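Fuculose-1-phosphate aldolase (Glaciozyma antarctica, PDB 4XXF) is a zinc-binding member of the class II aldolase and adducin family, built on an AraD-like alpha/beta fold and forming an assembly of four chains. Local coordinates at residues His45-Asp50 with Ala104-Arg109. Residues are numbered along the deposited sequence; the frame is centred on the assembly and turned at random.
Sequences HLTVRD and AIHKAR
T47 and R49 reach from strand 45-49 to H106 near the C-terminal end of helix 96-108, a buried and largely polar packing of a helix on one face of the central sheet. T47 and R49, two residues apart on the strand, both point at the helix, while V48 between them turns to the other face and packs on L26 of helix 15-36. The imidazole of H106 comes in edge-first. Its NE2 lies 2.9 Å from T47 OG1, which sits in the ring plane; the two are hydrogen-bonded, with either possible as donor. T47 carries OG1 between its backbone N and carbonyl carbon (chi1 55°), which turns the hydroxyl to the helix, where it also bonds H102 ND1, one helical turn before H106.

R49 runs past H106 in the opposite direction. Its chain starts out extended, bends at chi3 (-63°), and brings NH2 to H106 O at 2.8 Å in an almost straight bond (178°) that lies in the guanidinium plane. That plane stands nearly upright to the imidazole, with H106 ND1 over one of its faces, 3.6 Å from R49 NH2. V112 O accepts from both R49 NH2 and H106 ND1, and K54 O takes R49 NH1, so backbone carbonyls take hydrogens from both NH1 and NH2, and the guanidinium charge probably polarises the helix-end carbonyl. I115 of neighbouring strand 114-118 packs against T47 and H106. The T47 side chain lies about 12 Å from a bound zinc ion; this is helix-on-sheet packing of the AraD-like alpha/beta fold, linked by polar side chains.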
# COMPACT_ATOMS: atom_id res chain seq x y z
N HIS A 45 -16.09 14.63 -7.39
CA HIS A 45 -17.34 14.49 -8.10
C HIS A 45 -17.07 13.83 -9.43
O HIS A 45 -16.04 14.05 -10.08
CB HIS A 45 -18.01 15.85 -8.29
CG HIS A 45 -17.15 17.01 -7.89
ND1 HIS A 45 -16.28 17.63 -8.75
CD2 HIS A 45 -17.02 17.64 -6.70
CE1 HIS A 45 -15.66 18.61 -8.12
NE2 HIS A 45 -16.08 18.63 -6.87
N LEU A 46 -18.01 12.97 -9.81
CA LEU A 46 -18.00 12.37 -11.13
C LEU A 46 -19.38 12.61 -11.72
O LEU A 46 -20.39 12.35 -11.07
CB LEU A 46 -17.70 10.86 -11.06
CG LEU A 46 -16.25 10.42 -10.81
CD1 LEU A 46 -15.84 10.59 -9.34
CD2 LEU A 46 -16.10 8.97 -11.23
N THR A 47 -19.41 13.15 -12.93
CA THR A 47 -20.68 13.48 -13.57
C THR A 47 -20.81 12.79 -14.92
O THR A 47 -19.81 12.52 -15.59
CB THR A 47 -20.84 15.00 -13.79
OG1 THR A 47 -19.73 15.51 -14.53
CG2 THR A 47 -20.94 15.74 -12.45
N VAL A 48 -22.06 12.50 -15.29
CA VAL A 48 -22.34 12.10 -16.67
C VAL A 48 -23.58 12.84 -17.16
O VAL A 48 -24.58 12.99 -16.45
CB VAL A 48 -22.51 10.55 -16.81
CG1 VAL A 48 -23.72 10.04 -16.03
CG2 VAL A 48 -22.61 10.15 -18.27
N ARG A 49 -23.50 13.32 -18.39
CA ARG A 49 -24.61 14.02 -19.01
C ARG A 49 -25.76 13.06 -19.24
O ARG A 49 -25.56 11.94 -19.73
CB ARG A 49 -24.15 14.62 -20.33
CG ARG A 49 -25.05 15.69 -20.88
CD ARG A 49 -24.59 16.05 -22.26
NE ARG A 49 -23.24 16.62 -22.34
CZ ARG A 49 -22.95 17.92 -22.19
NH1 ARG A 49 -23.91 18.78 -21.86
NH2 ARG A 49 -21.72 18.36 -22.34
N ASP A 50 -26.98 13.47 -18.90
CA ASP A 50 -28.15 12.65 -19.19
C ASP A 50 -28.32 12.49 -20.70
O ASP A 50 -28.11 13.44 -21.44
CB ASP A 50 -29.41 13.26 -18.58
CG ASP A 50 -30.61 12.34 -18.72
OD1 ASP A 50 -31.40 12.53 -19.66
OD2 ASP A 50 -30.74 11.43 -17.88
N ALA A 104 -19.64 24.12 -16.04
CA ALA A 104 -18.98 25.04 -16.97
C ALA A 104 -18.29 24.28 -18.10
O ALA A 104 -18.39 24.67 -19.26
CB ALA A 104 -17.98 25.92 -16.24
N ILE A 105 -17.61 23.18 -17.78
CA ILE A 105 -16.97 22.39 -18.83
C ILE A 105 -17.99 21.72 -19.76
O ILE A 105 -17.84 21.77 -20.99
CB ILE A 105 -16.03 21.32 -18.23
CG1 ILE A 105 -14.89 21.98 -17.45
CG2 ILE A 105 -15.50 20.41 -19.34
CD1 ILE A 105 -14.14 21.01 -16.53
N HIS A 106 -19.01 21.07 -19.19
CA HIS A 106 -20.07 20.43 -19.99
C HIS A 106 -20.73 21.45 -20.94
O HIS A 106 -21.11 21.11 -22.07
CB HIS A 106 -21.16 19.79 -19.10
CG HIS A 106 -20.77 18.51 -18.42
ND1 HIS A 106 -20.52 17.34 -19.10
CD2 HIS A 106 -20.68 18.21 -17.10
CE1 HIS A 106 -20.25 16.38 -18.22
NE2 HIS A 106 -20.34 16.88 -17.00
N LYS A 107 -20.88 22.69 -20.49
CA LYS A 107 -21.52 23.72 -21.30
C LYS A 107 -20.62 24.14 -22.46
O LYS A 107 -21.09 24.32 -23.58
CB LYS A 107 -21.86 24.94 -20.44
CG LYS A 107 -22.69 25.99 -21.15
CD LYS A 107 -22.58 27.35 -20.46
CE LYS A 107 -22.95 27.26 -18.99
NZ LYS A 107 -22.00 28.02 -18.13
N ALA A 108 -19.33 24.25 -22.18
CA ALA A 108 -18.35 24.69 -23.17
C ALA A 108 -18.09 23.62 -24.21
O ALA A 108 -17.86 23.92 -25.38
CB ALA A 108 -17.05 25.08 -22.49
N ARG A 109 -18.12 22.36 -23.77
CA ARG A 109 -17.78 21.25 -24.66
C ARG A 109 -18.88 20.20 -24.74
O ARG A 109 -18.94 19.29 -23.90
CB ARG A 109 -16.47 20.61 -24.20
CG ARG A 109 -15.30 21.58 -24.27
CD ARG A 109 -14.01 20.96 -23.77
NE ARG A 109 -13.70 19.68 -24.41
CZ ARG A 109 -12.62 18.96 -24.11
NH1 ARG A 109 -11.75 19.41 -23.22
NH2 ARG A 109 -12.43 17.79 -24.69